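Local coordinates for uncharacterized protein (PDB 4ECO) that is of unknown function but is built of leucine-rich repeats, which suggests that it probably binds other proteins, at residues G344-F349 with T366-N371; N387-I392 with I407-N412. One frame throughout, in Å; residues are numbered along the deposited sequence.

Contact 1. Residues G344-F349 with T366-N371; sequences GKLPAF and TEIPAN
Backbone hydrogen bonds from G344 and L346 flank the parallel K345-E367 bridge. The carbonyl of G344 receives T366 N at 3.0 Å, from above the carbonyl plane, and E367 N reaches the same oxygen in a weak, longer bond. Two residues on, L346 N donates to E367 O at 3.2 Å, with the donor almost in line with the C=O bond. A CA-H...O contact from K345 CA adds to this N-H bond at E367 O. G344 has a positive phi of 69°, a conformation that favours glycine, where the chain turns its corner.

Charged side chains lie on one face of this single parallel bridge. K345 and E367 run side by side and point the same way, both with CG anti to the backbone N (chi1 180° and -160°). Most of their meeting is alongside rather than end to end: K345 CD lies 3.4 Å from E367 OE2, while the salt bridge from K345 NZ to that oxygen is long, at 3.9 Å. With an alanine here in place of E367, the K345 ammonium is likely to lose this carboxylate and its methylene chain to have less to lie against.

Such pairing of successive turns on the convex side is part of the leucine-rich repeat solenoid, and the segment 366-371 falls within a recognised repeat.

Apolar contacts take over farther along. L346 and I368 point together into the interior, their CD1 methyls 3.7 Å apart. The ring of P369 sits against the chain at L346 and A348, its CG 3.7 Å from A348 CB. Beyond, F349 meets F372 edge-to-face.

Contact 2. Residues N387-I392 with I407-N412; sequences NKLKYI and IDFSYN
Chi1 of N412 is -88°, which sets CG anti to the carbonyl carbon and turns the amide inward beside L389, whose own chi1 of -69° sends its side chain the same way. The two side chains thus run next to each other in adjacent turns of the leucine-rich repeat solenoid, in which asparagines at this position form the ladder characteristic of the fold. N412 OD1 accepts L389 N at 2.9 Å in a nearly straight bond, with the donor tilted out of the carbonyl plane. L389 CB and CG lie close to the same oxygen, and N387 CB approaches it as well, enclosing the acceptor in the buried interior.

N387 holds the equivalent place one turn earlier. Its backbone N donates to Y411 O at 3.1 Å, almost in line with the carbonyl. Its OD1 accepts from I365 N and its ND2 gives to L360 O, both in the preceding turn, while ND2 also gives to F384 O in its own turn. The backbone carbonyl of N387 is met by the CA-H of N412.

Farther in, F409 supplies the aromatic wall. I392 CG2 lies over one face of the ring, 4.0 Å from F409 CZ, and the two side chains cross at about a right angle. L389 CD1 comes instead to the edge, near the ring plane, 4.2 Å from F409 CD1. The ring also meets that of F384, with the two planes nearly parallel.

At the end of strand 404-408, D408 forms an Asx turn, its OD1 taking both S410 N and S410 OG. N412 ND2 donates to F384 O, and also makes a very straight bond to F409 O, 2.9 Å long, with the carbonyl oxygen in the amide plane.

How the contacts relate
Contact 1 comes first along the chain and contact 2 follows it; their centres lie about 13 Å apart. Both join neighbouring turns of the leucine-rich repeat solenoid. Contact 1 lies in the loop before strand 354-359 and on strand 364-367, and contact 2 in the loop after strand 381-383 and at the end of strand 404-408. The two meet directly: L389 CD2 packs against I368 CG1 at 3.8 Å and against the backbone of T366 and E367, while T366 CG2 touches K388 O. The segment 387-392 thus lies against 366-371 as well as 407-412, with L389 CD2 and I368 CG1 forming the apolar bridge between the two contacts.

Contact 1. Residues G344-F349 with T366-N371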
# COMPACT_ATOMS: atom_id res chain seq x y z
N GLY A 344 -3.42 -20.22 6.03
CA GLY A 344 -3.74 -21.30 5.11
C GLY A 344 -4.10 -20.87 3.71
O GLY A 344 -3.64 -19.82 3.23
N LYS A 345 -4.91 -21.71 3.04
CA LYS A 345 -5.40 -21.48 1.68
C LYS A 345 -6.56 -20.48 1.78
O LYS A 345 -7.40 -20.60 2.66
CB LYS A 345 -5.79 -22.82 1.02
CG LYS A 345 -6.33 -22.71 -0.43
CD LYS A 345 -6.14 -23.99 -1.27
CE LYS A 345 -6.83 -25.25 -0.76
NZ LYS A 345 -6.57 -26.44 -1.63
N LEU A 346 -6.55 -19.46 0.93
CA LEU A 346 -7.60 -18.43 0.99
C LEU A 346 -8.84 -18.80 0.21
O LEU A 346 -8.71 -19.31 -0.90
CB LEU A 346 -7.10 -17.07 0.46
CG LEU A 346 -6.34 -16.15 1.37
CD1 LEU A 346 -6.01 -14.86 0.64
CD2 LEU A 346 -7.12 -15.83 2.62
N PRO A 347 -10.06 -18.47 0.70
CA PRO A 347 -11.26 -18.68 -0.15
C PRO A 347 -11.16 -17.78 -1.40
O PRO A 347 -10.49 -16.73 -1.35
CB PRO A 347 -12.42 -18.29 0.78
CG PRO A 347 -11.83 -18.29 2.18
CD PRO A 347 -10.42 -17.85 1.99
N ALA A 348 -11.74 -18.20 -2.55
CA ALA A 348 -11.63 -17.45 -3.82
C ALA A 348 -12.89 -16.63 -4.16
O ALA A 348 -14.00 -17.07 -3.85
CB ALA A 348 -11.34 -18.40 -4.96
N PHE A 349 -12.71 -15.47 -4.83
CA PHE A 349 -13.81 -14.62 -5.31
C PHE A 349 -14.32 -15.09 -6.70
O PHE A 349 -15.52 -15.00 -7.00
CB PHE A 349 -13.36 -13.15 -5.42
CG PHE A 349 -13.01 -12.46 -4.13
CD1 PHE A 349 -13.98 -11.78 -3.40
CD2 PHE A 349 -11.71 -12.47 -3.65
CE1 PHE A 349 -13.66 -11.14 -2.20
CE2 PHE A 349 -11.39 -11.85 -2.44
CZ PHE A 349 -12.36 -11.19 -1.73
N THR A 366 -0.70 -19.41 3.11
CA THR A 366 0.16 -20.46 2.55
C THR A 366 -0.16 -20.74 1.09
O THR A 366 0.71 -21.28 0.38
CB THR A 366 0.04 -21.76 3.34
OG1 THR A 366 -1.33 -22.21 3.36
CG2 THR A 366 0.61 -21.64 4.74
N GLU A 367 -1.39 -20.41 0.64
CA GLU A 367 -1.79 -20.68 -0.73
C GLU A 367 -2.80 -19.68 -1.25
O GLU A 367 -3.75 -19.35 -0.54
CB GLU A 367 -2.40 -22.09 -0.78
CG GLU A 367 -2.45 -22.76 -2.15
CD GLU A 367 -2.84 -24.23 -2.11
OE1 GLU A 367 -2.58 -24.89 -1.08
OE2 GLU A 367 -3.40 -24.71 -3.12
N ILE A 368 -2.62 -19.25 -2.50
CA ILE A 368 -3.55 -18.40 -3.25
C ILE A 368 -4.21 -19.33 -4.29
O ILE A 368 -3.50 -19.96 -5.09
CB ILE A 368 -2.87 -17.16 -3.87
CG1 ILE A 368 -2.27 -16.22 -2.78
CG2 ILE A 368 -3.80 -16.44 -4.85
CD1 ILE A 368 -3.26 -15.50 -1.80
N PRO A 369 -5.55 -19.50 -4.22
CA PRO A 369 -6.24 -20.46 -5.12
C PRO A 369 -6.20 -20.05 -6.57
O PRO A 369 -5.99 -18.87 -6.87
CB PRO A 369 -7.68 -20.46 -4.61
CG PRO A 369 -7.84 -19.15 -3.96
CD PRO A 369 -6.52 -18.86 -3.30
N ALA A 370 -6.43 -21.03 -7.45
CA ALA A 370 -6.40 -20.89 -8.91
C ALA A 370 -7.36 -19.81 -9.41
O ALA A 370 -7.02 -19.07 -10.35
CB ALA A 370 -6.75 -22.22 -9.56
N ASN A 371 -8.52 -19.69 -8.75
CA ASN A 371 -9.52 -18.73 -9.17
C ASN A 371 -9.68 -17.59 -8.19
O ASN A 371 -10.79 -17.03 -8.06
CB ASN A 371 -10.86 -19.46 -9.34
CG ASN A 371 -11.57 -19.04 -10.60
OD1 ASN A 371 -10.93 -18.76 -11.63
ND2 ASN A 371 -12.92 -19.04 -10.58

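Contact 2. Residues N387-I392 with I407-N412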
# COMPACT_ATOMS: atom_id res chain seq x y z
N ASN A 387 4.21 -13.44 3.98
CA ASN A 387 3.27 -14.54 4.16
C ASN A 387 4.08 -15.82 4.19
O ASN A 387 5.30 -15.77 4.37
CB ASN A 387 2.18 -14.57 3.08
CG ASN A 387 1.12 -13.50 3.22
OD1 ASN A 387 0.23 -13.60 4.05
ND2 ASN A 387 1.14 -12.51 2.34
N LYS A 388 3.41 -16.95 4.01
CA LYS A 388 4.04 -18.26 4.03
C LYS A 388 3.75 -19.00 2.71
O LYS A 388 3.54 -20.19 2.74
CB LYS A 388 3.52 -19.06 5.24
CG LYS A 388 3.91 -18.48 6.61
CD LYS A 388 3.74 -19.51 7.74
CE LYS A 388 4.93 -20.43 7.90
NZ LYS A 388 4.76 -21.37 9.03
N LEU A 389 3.75 -18.29 1.57
CA LEU A 389 3.44 -18.87 0.25
C LEU A 389 4.49 -19.87 -0.18
O LEU A 389 5.68 -19.53 -0.18
CB LEU A 389 3.32 -17.80 -0.84
CG LEU A 389 2.13 -16.85 -0.82
CD1 LEU A 389 2.26 -15.84 -1.95
CD2 LEU A 389 0.79 -17.59 -0.93
N LYS A 390 4.07 -21.09 -0.59
CA LYS A 390 5.06 -22.09 -1.01
C LYS A 390 5.38 -21.92 -2.49
O LYS A 390 6.45 -22.35 -2.94
CB LYS A 390 4.61 -23.56 -0.74
CG LYS A 390 4.01 -23.88 0.64
CD LYS A 390 4.87 -23.46 1.82
CE LYS A 390 4.02 -23.43 3.07
NZ LYS A 390 4.65 -22.62 4.15
N TYR A 391 4.43 -21.36 -3.26
CA TYR A 391 4.59 -21.24 -4.71
C TYR A 391 4.08 -19.91 -5.24
O TYR A 391 3.28 -19.25 -4.57
CB TYR A 391 3.79 -22.37 -5.42
CG TYR A 391 3.99 -23.78 -4.87
CD1 TYR A 391 5.16 -24.49 -5.11
CD2 TYR A 391 2.97 -24.42 -4.19
CE1 TYR A 391 5.32 -25.81 -4.66
CE2 TYR A 391 3.12 -25.73 -3.71
CZ TYR A 391 4.29 -26.42 -3.96
OH TYR A 391 4.42 -27.71 -3.49
N ILE A 392 4.50 -19.54 -6.48
CA ILE A 392 3.99 -18.34 -7.16
C ILE A 392 2.62 -18.73 -7.73
O ILE A 392 2.53 -19.73 -8.47
CB ILE A 392 4.97 -17.79 -8.22
CG1 ILE A 392 6.32 -17.38 -7.58
CG2 ILE A 392 4.33 -16.62 -9.00
CD1 ILE A 392 7.53 -17.27 -8.59
N ILE A 407 5.03 -6.69 -8.94
CA ILE A 407 4.31 -7.60 -8.05
C ILE A 407 5.28 -8.01 -6.93
O ILE A 407 6.46 -8.29 -7.18
CB ILE A 407 3.70 -8.79 -8.82
CG1 ILE A 407 2.70 -9.56 -7.97
CG2 ILE A 407 4.76 -9.70 -9.50
CD1 ILE A 407 1.65 -10.19 -8.78
N ASP A 408 4.81 -7.94 -5.68
CA ASP A 408 5.67 -8.24 -4.54
C ASP A 408 5.33 -9.58 -3.95
O ASP A 408 4.22 -9.77 -3.42
CB ASP A 408 5.55 -7.13 -3.49
CG ASP A 408 6.70 -7.05 -2.49
OD1 ASP A 408 7.41 -8.06 -2.29
OD2 ASP A 408 6.86 -5.98 -1.86
N PHE A 409 6.28 -10.52 -4.06
CA PHE A 409 6.18 -11.86 -3.46
C PHE A 409 7.29 -12.06 -2.40
O PHE A 409 7.50 -13.19 -1.95
CB PHE A 409 6.26 -12.97 -4.52
CG PHE A 409 5.11 -13.06 -5.47
CD1 PHE A 409 3.90 -13.61 -5.08
CD2 PHE A 409 5.26 -12.66 -6.80
CE1 PHE A 409 2.83 -13.71 -5.98
CE2 PHE A 409 4.19 -12.76 -7.70
CZ PHE A 409 2.98 -13.27 -7.28
N SER A 410 7.97 -10.95 -1.99
CA SER A 410 9.07 -11.01 -1.02
C SER A 410 8.59 -11.51 0.37
O SER A 410 7.42 -11.36 0.74
CB SER A 410 9.80 -9.68 -0.89
OG SER A 410 9.10 -8.67 -0.18
N TYR A 411 9.52 -12.13 1.12
CA TYR A 411 9.29 -12.66 2.45
C TYR A 411 8.19 -13.68 2.44
O TYR A 411 7.13 -13.48 3.04
CB TYR A 411 8.98 -11.56 3.43
CG TYR A 411 10.19 -10.82 3.92
CD1 TYR A 411 10.94 -11.29 4.99
CD2 TYR A 411 10.57 -9.59 3.35
CE1 TYR A 411 12.04 -10.59 5.48
CE2 TYR A 411 11.64 -8.86 3.85
CZ TYR A 411 12.38 -9.37 4.91
OH TYR A 411 13.43 -8.66 5.44
N ASN A 412 8.43 -14.76 1.73
CA ASN A 412 7.55 -15.91 1.63
C ASN A 412 8.41 -17.16 1.77
O ASN A 412 9.54 -17.07 2.27
CB ASN A 412 6.72 -15.89 0.33
CG ASN A 412 5.41 -15.12 0.45
OD1 ASN A 412 4.52 -15.50 1.22
ND2 ASN A 412 5.27 -14.04 -0.30